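Local coordinates for uncharacterized protein (Uncultured organism, PDB 5IBZ), which belongs to the putative cyclase family, binds acetylphosphate in this crystal and may act as an arylformamidase, at residues 59-64 and 71-76; 64-69 and 220-225; 117-122 and 311-316; 175-180 and 252-257. All blocks are in the same frame, centred on the assembly; numbering follows the deposited sequence.

Overall arrangement
Contacts 1 and 2 share Pro64; segments 59-64 and 64-69 belong to the loop that leads into strand 73-76, and the two contacts touch where Pro71 CA meets Val65 CG1 at 4.0 Å. Contacts 2 and 3 converge on the acetylphosphate: Arg69 of contact 2 and His119 of contact 3 both hydrogen-bond its phosphate, and Arg69 NH2 packs 3.7 Å from His119 CE1. Contact 4 also touches contact 2, with Pro225 CB 3.6 Å from Val255 O. It is set back from the pocket, the side chain of Arg254 lying about 12 Å from the ligand. Contacts 1 and 3 do not touch, their nearest atoms being about 5 Å apart, yet both reach the second subunit.

Contact 1. Residues 59-64 and 71-76; sequences IDSNGP and PPHHTM
A single serine hydroxyl carries the only direct hydrogen bond between these segments: Ser61 OG donates to Pro72 O over a short 2.6 Å, meeting it in the carbonyl plane with a C=O...donor angle of 150°. Ser61 OG also accepts from water 1, whose oxygen is 2.7 Å away. That water in turn takes the hydrogen of His74 N, and so bridges the loop to the start of strand 73-76. Standing anti to the carbonyl carbon of its own residue (chi1 -59°), OG is placed within reach of both Pro72 O and the water. OG also lies at the edge of the His73 ring, near its plane, 3.5 Å from CD2. On the same ring, ND1 is bonded to Tyr105 OH of the fourth subunit.

The loop itself contains an Asx turn, in which Asp60 OD1 accepts from Asn62 N at 2.8 Å. The N-H comes from above the carboxylate plane, 43° out of it. Residues 59-61 lie against the Pro71-Pro72 pair, just before the strand that pairs antiparallel with 97-107 in a two-stranded ribbon. Pro72 does most of the apolar work: its CB meets Ile59 CG2 at 3.7 Å, the two side chains crossing at about a right angle, and its CB, CG and CD all lie near Asp60 O. Pro71 CB packs 3.7 Å from Ser61 O. Other subunits also reach the strand: His74 O is bonded to Ser138 OG of the second subunit and Thr75 OG1 to Thr75 OG1 of the third.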
loop_
_atom_site.group_PDB
_atom_site.type_symbol
_atom_site.label_atom_id
_atom_site.label_comp_id
_atom_site.label_asym_id
_atom_site.label_seq_id
_atom_site.Cartn_x
_atom_site.Cartn_y
_atom_site.Cartn_z
ATOM N N ILE B 59 -3.383 7.730 13.878
ATOM C CA ILE B 59 -3.312 6.915 12.667
ATOM C C ILE B 59 -2.224 5.873 12.868
ATOM O O ILE B 59 -1.027 6.182 12.810
ATOM C CB ILE B 59 -3.023 7.744 11.430
ATOM C CG1 ILE B 59 -4.142 8.784 11.225
ATOM C CG2 ILE B 59 -2.874 6.842 10.200
ATOM C CD1 ILE B 59 -3.997 9.663 10.030
ATOM N N ASP B 60 -2.663 4.648 13.101
ATOM C CA ASP B 60 -1.788 3.518 13.319
ATOM C C ASP B 60 -2.624 2.264 13.083
ATOM O O ASP B 60 -3.768 2.370 12.619
ATOM C CB ASP B 60 -1.131 3.550 14.714
ATOM C CG ASP B 60 -2.128 3.473 15.873
ATOM O OD1 ASP B 60 -3.206 2.862 15.729
ATOM O OD2 ASP B 60 -1.810 4.034 16.948
ATOM N N SER B 61 -2.083 1.078 13.369
ATOM C CA SER B 61 -2.784 -0.152 13.038
ATOM C C SER B 61 -3.602 -0.689 14.217
ATOM O O SER B 61 -4.153 -1.796 14.146
ATOM C CB SER B 61 -1.782 -1.214 12.567
ATOM O OG SER B 61 -1.068 -0.740 11.431
ATOM N N ASN B 62 -3.718 0.131 15.258
ATOM C CA ASN B 62 -4.284 -0.265 16.550
ATOM C C ASN B 62 -5.718 0.246 16.788
ATOM O O ASN B 62 -6.367 -0.109 17.780
ATOM C CB ASN B 62 -3.357 0.253 17.660
ATOM C CG ASN B 62 -3.701 -0.297 19.028
ATOM O OD1 ASN B 62 -4.015 -1.477 19.180
ATOM N ND2 ASN B 62 -3.648 0.575 20.041
ATOM N N GLY B 63 -6.203 1.078 15.877
ATOM C CA GLY B 63 -7.470 1.763 16.056
ATOM C C GLY B 63 -8.686 1.002 15.544
ATOM O O GLY B 63 -8.568 -0.053 14.908
ATOM N N PRO B 64 -9.881 1.513 15.850
ATOM C CA PRO B 64 -11.077 0.864 15.346
ATOM C C PRO B 64 -11.247 1.180 13.870
ATOM O O PRO B 64 -11.051 2.322 13.436
ATOM C CB PRO B 64 -12.192 1.473 16.185
ATOM C CG PRO B 64 -11.677 2.850 16.480
ATOM C CD PRO B 64 -10.186 2.733 16.613
ATOM N N PRO B 71 -6.738 -1.843 8.751
ATOM C CA PRO B 71 -6.185 -0.765 9.581
ATOM C C PRO B 71 -5.156 0.053 8.798
ATOM O O PRO B 71 -4.450 -0.515 7.976
ATOM C CB PRO B 71 -5.506 -1.516 10.735
ATOM C CG PRO B 71 -6.039 -2.871 10.694
ATOM C CD PRO B 71 -6.390 -3.169 9.273
ATOM N N PRO B 72 -5.054 1.360 9.061
ATOM C CA PRO B 72 -3.943 2.115 8.477
ATOM C C PRO B 72 -2.608 1.449 8.819
ATOM O O PRO B 72 -2.462 0.872 9.885
ATOM C CB PRO B 72 -4.068 3.490 9.128
ATOM C CG PRO B 72 -5.524 3.591 9.516
ATOM C CD PRO B 72 -5.956 2.214 9.856
ATOM N N HIS B 73 -1.647 1.544 7.910
ATOM C CA HIS B 73 -0.384 0.868 8.102
ATOM C C HIS B 73 0.778 1.756 7.695
ATOM O O HIS B 73 0.946 2.084 6.516
ATOM C CB HIS B 73 -0.325 -0.412 7.316
ATOM C CG HIS B 73 0.806 -1.287 7.737
ATOM N ND1 HIS B 73 1.811 -1.680 6.874
ATOM C CD2 HIS B 73 1.097 -1.838 8.937
ATOM C CE1 HIS B 73 2.678 -2.424 7.538
ATOM N NE2 HIS B 73 2.267 -2.542 8.790
ATOM N N HIS B 74 1.586 2.110 8.693
ATOM C CA HIS B 74 2.738 3.015 8.556
ATOM C C HIS B 74 4.010 2.186 8.429
ATOM O O HIS B 74 4.222 1.241 9.191
ATOM C CB HIS B 74 2.787 3.940 9.785
ATOM C CG HIS B 74 3.995 4.827 9.882
ATOM N ND1 HIS B 74 4.764 4.900 11.027
ATOM C CD2 HIS B 74 4.500 5.752 9.032
ATOM C CE1 HIS B 74 5.719 5.799 10.855
ATOM N NE2 HIS B 74 5.585 6.325 9.651
ATOM N N THR B 75 4.831 2.487 7.427
ATOM C CA THR B 75 6.145 1.844 7.316
ATOM C C THR B 75 7.192 2.884 6.992
ATOM O O THR B 75 6.902 3.911 6.375
ATOM C CB THR B 75 6.202 0.723 6.224
ATOM O OG1 THR B 75 5.810 1.250 4.951
ATOM C CG2 THR B 75 5.301 -0.466 6.579
HETATM N N MSE B 76 8.416 2.605 7.422
HETATM C CA MSE B 76 9.537 3.475 7.109
HETATM C C MSE B 76 10.249 3.010 5.842
HETATM O O MSE B 76 10.335 1.811 5.544
HETATM C CB MSE B 76 10.539 3.514 8.275
HETATM C CG MSE B 76 9.964 3.800 9.648
HETATM SE SE MSE B 76 9.409 5.623 10.030
HETATM C CE MSE B 76 11.129 6.450 10.043
HETATM O O HOH W 1 0.948 1.114 11.385
#

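Contact 2. Residues 64-69 and 220-225; sequences PVFPPR and SFFLNP. With UVW (acetylphosphate), chain F.
Phe222 and Phe66 form a tilted edge-to-face pair that joins helix 215-223 to the loop bordering the acetylphosphate pocket. The ring planes are inclined at 52° and the centroids lie 4.8 Å apart. It is the edge of Phe222 that is presented: its CD1 stands 3.7 Å above the Phe66 plane, over the ring centre. The opposite face of Phe66 is turned to the ligand, with the acetyl methyl C1M lying toward the rim, so this one ring separates Phe222 from the bound group.

Phe222 is itself sandwiched. Over one face come two CH-pi donors, Pro67 CD at 3.8 Å from the ring centroid and, less closely, Phe66 CA; over the other lies CD2 of the adjacent Phe221. With CG anti to the carbonyl carbon, chi1 -76° carries the ring toward the loop, and its far end reaches the backbone, CZ lying 3.4 Å from Val65 O. Pro64 CB lies at the ring edge near CZ.

Farther along the loop, after the cis peptide before Pro68, Arg69 N returns a hydrogen bond to Phe66 O. The Arg69 chain runs extended from CG to NE, and NE forms a salt bridge with Asp101 of the second subunit. The Arg69 guanidinium grips the phosphate edge-on with two bonds: NH2 reaches O1P at 3.0 Å, and NH1 reaches O3P at 2.9 Å in a nearly straight N-H...O of 171°.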
loop_
_atom_site.group_PDB
_atom_site.type_symbol
_atom_site.label_atom_id
_atom_site.label_comp_id
_atom_site.label_asym_id
_atom_site.label_seq_id
_atom_site.Cartn_x
_atom_site.Cartn_y
_atom_site.Cartn_z
ATOM N N PRO B 64 -9.881 1.513 15.850
ATOM C CA PRO B 64 -11.077 0.864 15.346
ATOM C C PRO B 64 -11.247 1.180 13.870
ATOM O O PRO B 64 -11.051 2.322 13.436
ATOM C CB PRO B 64 -12.192 1.473 16.185
ATOM C CG PRO B 64 -11.677 2.850 16.480
ATOM C CD PRO B 64 -10.186 2.733 16.613
ATOM N N VAL B 65 -11.594 0.159 13.117
ATOM C CA VAL B 65 -11.865 0.311 11.711
ATOM C C VAL B 65 -12.861 -0.788 11.375
ATOM O O VAL B 65 -12.736 -1.927 11.812
ATOM C CB VAL B 65 -10.564 0.248 10.879
ATOM C CG1 VAL B 65 -9.776 -1.006 11.220
ATOM C CG2 VAL B 65 -10.870 0.347 9.413
ATOM N N PHE B 66 -13.900 -0.427 10.641
ATOM C CA PHE B 66 -15.011 -1.329 10.464
ATOM C C PHE B 66 -14.613 -2.426 9.479
ATOM O O PHE B 66 -14.229 -2.126 8.352
ATOM C CB PHE B 66 -16.251 -0.568 9.980
ATOM C CG PHE B 66 -17.534 -1.082 10.565
ATOM C CD1 PHE B 66 -17.906 -2.398 10.392
ATOM C CD2 PHE B 66 -18.366 -0.240 11.297
ATOM C CE1 PHE B 66 -19.089 -2.885 10.948
ATOM C CE2 PHE B 66 -19.537 -0.709 11.849
ATOM C CZ PHE B 66 -19.904 -2.040 11.670
ATOM N N PRO B 67 -14.670 -3.698 9.907
ATOM C CA PRO B 67 -14.333 -4.782 8.988
ATOM C C PRO B 67 -15.235 -4.762 7.756
ATOM O O PRO B 67 -16.417 -4.436 7.874
ATOM C CB PRO B 67 -14.572 -6.050 9.821
ATOM C CG PRO B 67 -14.529 -5.612 11.228
ATOM C CD PRO B 67 -15.055 -4.210 11.237
ATOM N N PRO B 68 -14.697 -5.126 6.583
ATOM C CA PRO B 68 -13.352 -5.641 6.329
ATOM C C PRO B 68 -12.327 -4.569 5.960
ATOM O O PRO B 68 -11.309 -4.896 5.346
ATOM C CB PRO B 68 -13.583 -6.572 5.149
ATOM C CG PRO B 68 -14.592 -5.849 4.358
ATOM C CD PRO B 68 -15.518 -5.181 5.361
ATOM N N ARG B 69 -12.572 -3.313 6.303
ATOM C CA ARG B 69 -11.570 -2.288 6.049
ATOM C C ARG B 69 -10.264 -2.645 6.766
ATOM O O ARG B 69 -10.285 -3.166 7.885
ATOM C CB ARG B 69 -12.056 -0.907 6.492
ATOM C CG ARG B 69 -13.183 -0.335 5.635
ATOM C CD ARG B 69 -13.792 0.933 6.248
ATOM N NE ARG B 69 -14.940 1.366 5.454
ATOM C CZ ARG B 69 -15.956 2.081 5.916
ATOM N NH1 ARG B 69 -15.987 2.472 7.186
ATOM N NH2 ARG B 69 -16.951 2.399 5.096
ATOM N N SER B 220 -15.631 -8.740 18.960
ATOM C CA SER B 220 -17.007 -8.603 19.457
ATOM C C SER B 220 -17.548 -7.184 19.261
ATOM O O SER B 220 -18.741 -6.989 19.031
ATOM C CB SER B 220 -17.086 -8.992 20.938
ATOM O OG SER B 220 -16.715 -10.343 21.132
ATOM N N PHE B 221 -16.667 -6.196 19.372
ATOM C CA PHE B 221 -17.020 -4.783 19.300
ATOM C C PHE B 221 -17.848 -4.497 18.051
ATOM O O PHE B 221 -18.823 -3.735 18.084
ATOM C CB PHE B 221 -15.731 -3.950 19.305
ATOM C CG PHE B 221 -15.918 -2.436 19.290
ATOM C CD1 PHE B 221 -15.932 -1.703 20.473
ATOM C CD2 PHE B 221 -15.957 -1.744 18.099
ATOM C CE1 PHE B 221 -16.051 -0.297 20.449
ATOM C CE2 PHE B 221 -16.078 -0.361 18.070
ATOM C CZ PHE B 221 -16.120 0.361 19.244
ATOM N N PHE B 222 -17.460 -5.110 16.942
ATOM C CA PHE B 222 -18.130 -4.810 15.678
ATOM C C PHE B 222 -19.301 -5.728 15.361
ATOM O O PHE B 222 -20.037 -5.480 14.409
ATOM C CB PHE B 222 -17.111 -4.831 14.553
ATOM C CG PHE B 222 -16.257 -3.598 14.533
ATOM C CD1 PHE B 222 -16.807 -2.389 14.152
ATOM C CD2 PHE B 222 -14.943 -3.632 14.940
ATOM C CE1 PHE B 222 -16.054 -1.235 14.153
ATOM C CE2 PHE B 222 -14.172 -2.461 14.936
ATOM C CZ PHE B 222 -14.737 -1.276 14.539
ATOM N N LEU B 223 -19.497 -6.757 16.176
ATOM C CA LEU B 223 -20.591 -7.702 15.986
ATOM C C LEU B 223 -21.851 -7.312 16.748
ATOM O O LEU B 223 -22.913 -7.873 16.518
ATOM C CB LEU B 223 -20.167 -9.104 16.429
ATOM C CG LEU B 223 -19.011 -9.723 15.635
ATOM C CD1 LEU B 223 -18.556 -11.022 16.262
ATOM C CD2 LEU B 223 -19.415 -9.946 14.196
ATOM N N ASN B 224 -21.732 -6.384 17.680
ATOM C CA ASN B 224 -22.870 -6.088 18.511
ATOM C C ASN B 224 -23.357 -4.657 18.265
ATOM O O ASN B 224 -22.724 -3.899 17.552
ATOM C CB ASN B 224 -22.505 -6.382 19.965
ATOM C CG ASN B 224 -22.421 -7.892 20.237
ATOM O OD1 ASN B 224 -23.441 -8.543 20.485
ATOM N ND2 ASN B 224 -21.215 -8.455 20.155
ATOM N N PRO B 225 -24.550 -4.331 18.770
ATOM C CA PRO B 225 -25.100 -3.003 18.480
ATOM C C PRO B 225 -24.203 -1.875 18.957
ATOM O O PRO B 225 -23.489 -2.047 19.937
ATOM C CB PRO B 225 -26.418 -2.975 19.254
ATOM C CG PRO B 225 -26.751 -4.371 19.500
ATOM C CD PRO B 225 -25.449 -5.115 19.619
HETATM C C1 UVW F . -20.146 1.504 7.564
HETATM O O1 UVW F . -19.203 1.205 6.913
HETATM C C1M UVW F . -21.100 0.425 8.071
HETATM O O2 UVW F . -20.407 2.839 7.887
HETATM P P UVW F . -19.545 4.102 7.283
HETATM O O1P UVW F . -19.362 3.972 5.789
HETATM O O2P UVW F . -20.344 5.340 7.619
HETATM O O3P UVW F . -18.184 4.201 7.923
#

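Contact 3. Residues 117-122 and 311-316; sequences LSHGWY and GAVGSP. With UVW (acetylphosphate), chain F.
The ring of His119, a residue whose CB meets Val313 O across the contact at 3.4 Å, is engaged at its edge by acetylphosphate: the phosphorus lies in the ring plane, and NE2 donates to O1P at 2.6 Å with an N-H...O angle of 155°. Phe99 of the second subunit meets this ring with planes at about 40°. At another point of the edge, ND1 is bonded to Ala100 O of that subunit.

With CG anti to the backbone N (chi1 173°), the ring leads away from segment 311-316, which touches His119 mainly at its base. Ser118 packs on Val313 as well, its OG lying 3.4 Å from Val313 CG1. No hydrogen bond crosses the segments; Ser118 OG spends its polarity on Leu146 O. Val313 comes just before strand 314-316, one of the two edge strands of this chain's mixed sheet, and bonds through its backbone to Ala116, while Gly120 to Tyr122 ladder antiparallel with the second subunit.

The bonds at NE2 and ND1 together would fix the rotation of the ring, consistent with the neighbouring subunit helping to set the orientation in which His119 meets the phosphate.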
loop_
_atom_site.group_PDB
_atom_site.type_symbol
_atom_site.label_atom_id
_atom_site.label_comp_id
_atom_site.label_asym_id
_atom_site.label_seq_id
_atom_site.Cartn_x
_atom_site.Cartn_y
_atom_site.Cartn_z
ATOM N N LEU B 117 -20.050 13.363 -0.006
ATOM C CA LEU B 117 -21.401 13.040 -0.464
ATOM C C LEU B 117 -21.373 11.908 -1.504
ATOM O O LEU B 117 -22.402 11.316 -1.812
ATOM C CB LEU B 117 -22.075 14.286 -1.036
ATOM C CG LEU B 117 -22.081 15.484 -0.101
ATOM C CD1 LEU B 117 -22.844 16.625 -0.751
ATOM C CD2 LEU B 117 -22.671 15.150 1.279
ATOM N N SER B 118 -20.196 11.622 -2.053
ATOM C CA SER B 118 -20.013 10.475 -2.942
ATOM C C SER B 118 -19.844 9.154 -2.199
ATOM O O SER B 118 -19.714 8.109 -2.823
ATOM C CB SER B 118 -18.798 10.705 -3.846
ATOM O OG SER B 118 -17.690 11.189 -3.093
ATOM N N HIS B 119 -19.813 9.179 -0.865
ATOM C CA HIS B 119 -19.582 7.958 -0.086
ATOM C C HIS B 119 -20.813 7.056 0.051
ATOM O O HIS B 119 -20.662 5.849 0.218
ATOM C CB HIS B 119 -19.066 8.310 1.324
ATOM C CG HIS B 119 -18.949 7.138 2.246
ATOM N ND1 HIS B 119 -18.153 6.047 1.970
ATOM C CD2 HIS B 119 -19.523 6.887 3.447
ATOM C CE1 HIS B 119 -18.247 5.173 2.956
ATOM N NE2 HIS B 119 -19.074 5.661 3.866
ATOM N N GLY B 120 -22.022 7.625 0.027
ATOM C CA GLY B 120 -23.214 6.843 0.315
ATOM C C GLY B 120 -24.472 7.434 -0.275
ATOM O O GLY B 120 -24.602 8.649 -0.391
ATOM N N TRP B 121 -25.404 6.559 -0.620
ATOM C CA TRP B 121 -26.657 6.963 -1.235
ATOM C C TRP B 121 -27.593 5.770 -1.211
ATOM O O TRP B 121 -27.294 4.765 -0.586
ATOM C CB TRP B 121 -26.429 7.464 -2.667
ATOM C CG TRP B 121 -25.949 6.419 -3.648
ATOM C CD1 TRP B 121 -26.709 5.731 -4.569
ATOM C CD2 TRP B 121 -24.601 5.962 -3.831
ATOM N NE1 TRP B 121 -25.921 4.880 -5.288
ATOM C CE2 TRP B 121 -24.621 5.001 -4.869
ATOM C CE3 TRP B 121 -23.381 6.275 -3.229
ATOM C CZ2 TRP B 121 -23.469 4.329 -5.289
ATOM C CZ3 TRP B 121 -22.237 5.626 -3.660
ATOM C CH2 TRP B 121 -22.287 4.661 -4.671
ATOM N N TYR B 122 -28.742 5.887 -1.856
ATOM C CA TYR B 122 -29.611 4.742 -2.064
ATOM C C TYR B 122 -30.188 4.891 -3.454
ATOM O O TYR B 122 -30.174 5.970 -4.036
ATOM C CB TYR B 122 -30.709 4.639 -0.988
ATOM C CG TYR B 122 -31.581 5.854 -0.820
ATOM C CD1 TYR B 122 -32.685 6.058 -1.645
ATOM C CD2 TYR B 122 -31.317 6.797 0.167
ATOM C CE1 TYR B 122 -33.487 7.172 -1.503
ATOM C CE2 TYR B 122 -32.112 7.917 0.310
ATOM C CZ TYR B 122 -33.205 8.089 -0.523
ATOM O OH TYR B 122 -34.019 9.182 -0.390
ATOM N N GLY B 311 -11.326 13.219 -6.529
ATOM C CA GLY B 311 -12.012 11.973 -6.832
ATOM C C GLY B 311 -12.169 11.031 -5.660
ATOM O O GLY B 311 -12.693 9.931 -5.827
ATOM N N ALA B 312 -11.745 11.447 -4.470
ATOM C CA ALA B 312 -11.914 10.608 -3.288
ATOM C C ALA B 312 -13.296 10.797 -2.676
ATOM O O ALA B 312 -13.923 11.857 -2.827
ATOM C CB ALA B 312 -10.831 10.909 -2.252
ATOM N N VAL B 313 -13.748 9.765 -1.962
ATOM C CA VAL B 313 -15.084 9.787 -1.386
ATOM C C VAL B 313 -15.056 10.039 0.130
ATOM O O VAL B 313 -16.064 9.861 0.821
ATOM C CB VAL B 313 -15.857 8.483 -1.700
ATOM C CG1 VAL B 313 -15.955 8.289 -3.189
ATOM C CG2 VAL B 313 -15.229 7.273 -1.055
ATOM N N GLY B 314 -13.924 10.537 0.620
ATOM C CA GLY B 314 -13.772 10.949 2.007
ATOM C C GLY B 314 -12.315 11.271 2.253
ATOM O O GLY B 314 -11.497 11.216 1.343
ATOM N N SER B 315 -11.975 11.573 3.493
ATOM C CA SER B 315 -10.613 11.935 3.834
ATOM C C SER B 315 -10.331 11.726 5.303
ATOM O O SER B 315 -11.212 11.969 6.124
ATOM C CB SER B 315 -10.374 13.400 3.521
ATOM O OG SER B 315 -9.064 13.781 3.879
ATOM N N PRO B 316 -9.097 11.331 5.640
ATOM C CA PRO B 316 -8.631 11.480 7.017
ATOM C C PRO B 316 -8.435 12.940 7.334
ATOM O O PRO B 316 -8.354 13.794 6.443
ATOM C CB PRO B 316 -7.300 10.707 7.048
ATOM C CG PRO B 316 -6.871 10.630 5.678
ATOM C CD PRO B 316 -8.077 10.704 4.784
HETATM C C1 UVW F . -20.146 1.504 7.564
HETATM O O1 UVW F . -19.203 1.205 6.913
HETATM C C1M UVW F . -21.100 0.425 8.071
HETATM O O2 UVW F . -20.407 2.839 7.887
HETATM P P UVW F . -19.545 4.102 7.283
HETATM O O1P UVW F . -19.362 3.972 5.789
HETATM O O2P UVW F . -20.344 5.340 7.619
HETATM O O3P UVW F . -18.184 4.201 7.923
#

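Contact 4. Residues 175-180 and 252-257; sequences GYTITR and LERVPH
Gly175 O receives the one hydrogen bond of this contact, from Arg254 NE at 2.8 Å. The evidence for a well-directed bond is threefold: the N-H...O angle is 169°, the donor lies in the carbonyl plane on a lone pair, and the oxygen is only 6° out of the guanidinium plane. Gly175 O thus lies at the edge of the guanidinium. The Arg254 chain is bent at its second torsion (chi2 -101°), which folds NE back toward this oxygen.

Next, Tyr176 turns its side chain away, its OH being bonded to Asp182 and Lys168, and only its carbonyl oxygen comes near Arg254, 3.9 Å from CG. Thr177 then lays its hydroxyl against the aliphatic part of the arginine: OG1 is 3.4 Å from CG and 3.5 Å from CD, the two side chains crossing at about a right angle. This is van der Waals packing, so Arg254 is touched by Thr177 along its methylenes and bonded by Gly175 at NE. Ile178 continues the strand, and Thr179 is the N-cap of helix 180-190, with OG1 accepting from Asp182 N.

Strand 177-178 runs parallel to strand 228-229, bonding through Ile178 to Gly228 and Gly230. The backbone of Arg254 bonds to Ile229 of that same strand. Just before Arg254, Glu253 reaches helix 266-275, its OE2 bonded to ND1 of His268, a residue of the ligand pocket.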
loop_
_atom_site.group_PDB
_atom_site.type_symbol
_atom_site.label_atom_id
_atom_site.label_comp_id
_atom_site.label_asym_id
_atom_site.label_seq_id
_atom_site.Cartn_x
_atom_site.Cartn_y
_atom_site.Cartn_z
ATOM N N GLY B 175 -25.642 0.322 22.289
ATOM C CA GLY B 175 -26.629 0.394 21.230
ATOM C C GLY B 175 -27.688 1.482 21.400
ATOM O O GLY B 175 -28.681 1.498 20.682
ATOM N N TYR B 176 -27.483 2.394 22.345
ATOM C CA TYR B 176 -28.461 3.435 22.626
ATOM C C TYR B 176 -28.730 4.311 21.399
ATOM O O TYR B 176 -27.800 4.786 20.744
ATOM C CB TYR B 176 -28.006 4.302 23.791
ATOM C CG TYR B 176 -29.000 5.408 24.070
ATOM C CD1 TYR B 176 -30.232 5.128 24.641
ATOM C CD2 TYR B 176 -28.716 6.720 23.740
ATOM C CE1 TYR B 176 -31.159 6.125 24.877
ATOM C CE2 TYR B 176 -29.633 7.726 23.979
ATOM C CZ TYR B 176 -30.850 7.424 24.552
ATOM O OH TYR B 176 -31.793 8.404 24.786
ATOM N N THR B 177 -30.008 4.532 21.095
ATOM C CA THR B 177 -30.380 5.435 19.997
ATOM C C THR B 177 -30.535 6.871 20.501
ATOM O O THR B 177 -31.414 7.176 21.300
ATOM C CB THR B 177 -31.681 4.978 19.305
ATOM O OG1 THR B 177 -31.489 3.683 18.722
ATOM C CG2 THR B 177 -32.078 5.961 18.200
ATOM N N ILE B 178 -29.654 7.744 20.025
ATOM C CA ILE B 178 -29.682 9.157 20.375
ATOM C C ILE B 178 -30.728 9.868 19.523
ATOM O O ILE B 178 -30.688 9.831 18.306
ATOM C CB ILE B 178 -28.299 9.802 20.185
ATOM C CG1 ILE B 178 -27.276 9.090 21.072
ATOM C CG2 ILE B 178 -28.348 11.297 20.506
ATOM C CD1 ILE B 178 -25.838 9.417 20.719
ATOM N N THR B 179 -31.652 10.525 20.201
ATOM C CA THR B 179 -32.823 11.126 19.585
ATOM C C THR B 179 -32.730 12.632 19.447
ATOM O O THR B 179 -31.866 13.284 20.038
ATOM C CB THR B 179 -34.064 10.840 20.430
ATOM O OG1 THR B 179 -33.896 11.493 21.696
ATOM C CG2 THR B 179 -34.270 9.340 20.625
ATOM N N ARG B 180 -33.671 13.195 18.701
ATOM C CA ARG B 180 -33.860 14.639 18.637
ATOM C C ARG B 180 -33.978 15.243 20.038
ATOM O O ARG B 180 -33.353 16.262 20.353
ATOM C CB ARG B 180 -35.120 14.979 17.832
ATOM C CG ARG B 180 -35.416 16.490 17.739
ATOM C CD ARG B 180 -36.826 16.749 17.198
ATOM N NE ARG B 180 -37.094 18.187 17.112
ATOM C CZ ARG B 180 -37.071 18.904 15.988
ATOM N NH1 ARG B 180 -36.884 18.320 14.807
ATOM N NH2 ARG B 180 -37.281 20.209 16.044
ATOM N N LEU B 252 -21.686 6.802 13.005
ATOM C CA LEU B 252 -22.561 7.956 13.308
ATOM C C LEU B 252 -23.967 7.562 13.741
ATOM O O LEU B 252 -24.364 7.836 14.875
ATOM C CB LEU B 252 -22.663 8.929 12.121
ATOM C CG LEU B 252 -23.571 10.135 12.445
ATOM C CD1 LEU B 252 -23.133 10.868 13.703
ATOM C CD2 LEU B 252 -23.628 11.097 11.262
ATOM N N GLU B 253 -24.721 6.914 12.864
ATOM C CA GLU B 253 -26.037 6.459 13.281
ATOM C C GLU B 253 -25.938 5.179 14.093
ATOM O O GLU B 253 -24.933 4.458 14.040
ATOM C CB GLU B 253 -26.963 6.273 12.080
ATOM C CG GLU B 253 -26.726 5.081 11.226
ATOM C CD GLU B 253 -27.711 5.053 10.026
ATOM O OE1 GLU B 253 -28.929 4.821 10.207
ATOM O OE2 GLU B 253 -27.230 5.312 8.917
ATOM N N ARG B 254 -26.981 4.926 14.868
ATOM C CA ARG B 254 -27.087 3.706 15.653
ATOM C C ARG B 254 -27.068 2.498 14.715
ATOM O O ARG B 254 -27.746 2.487 13.683
ATOM C CB ARG B 254 -28.359 3.729 16.495
ATOM C CG ARG B 254 -28.449 2.629 17.541
ATOM C CD ARG B 254 -29.329 1.479 17.122
ATOM N NE ARG B 254 -29.434 0.503 18.205
ATOM C CZ ARG B 254 -29.960 -0.709 18.062
ATOM N NH1 ARG B 254 -30.027 -1.538 19.096
ATOM N NH2 ARG B 254 -30.429 -1.087 16.886
ATOM N N VAL B 255 -26.274 1.498 15.075
ATOM C CA VAL B 255 -26.122 0.281 14.276
ATOM C C VAL B 255 -26.671 -0.905 15.055
ATOM O O VAL B 255 -26.307 -1.095 16.217
ATOM C CB VAL B 255 -24.645 0.003 13.939
ATOM C CG1 VAL B 255 -24.505 -1.320 13.188
ATOM C CG2 VAL B 255 -24.055 1.154 13.144
ATOM N N PRO B 256 -27.537 -1.709 14.420
ATOM C CA PRO B 256 -28.165 -2.843 15.103
ATOM C C PRO B 256 -27.268 -4.049 15.199
ATOM O O PRO B 256 -26.182 -4.044 14.620
ATOM C CB PRO B 256 -29.362 -3.159 14.206
ATOM C CG PRO B 256 -28.880 -2.805 12.863
ATOM C CD PRO B 256 -28.075 -1.551 13.056
ATOM N N HIS B 257 -27.732 -5.070 15.919
ATOM C CA HIS B 257 -27.071 -6.372 15.959
ATOM C C HIS B 257 -27.393 -7.166 14.697
ATOM O O HIS B 257 -26.675 -7.084 13.702
ATOM C CB HIS B 257 -27.505 -7.174 17.193
ATOM C CG HIS B 257 -26.589 -8.312 17.527
ATOM N ND1 HIS B 257 -26.357 -9.361 16.664
ATOM C CD2 HIS B 257 -25.853 -8.568 18.635
ATOM C CE1 HIS B 257 -25.515 -10.212 17.223
ATOM N NE2 HIS B 257 -25.192 -9.752 18.418
#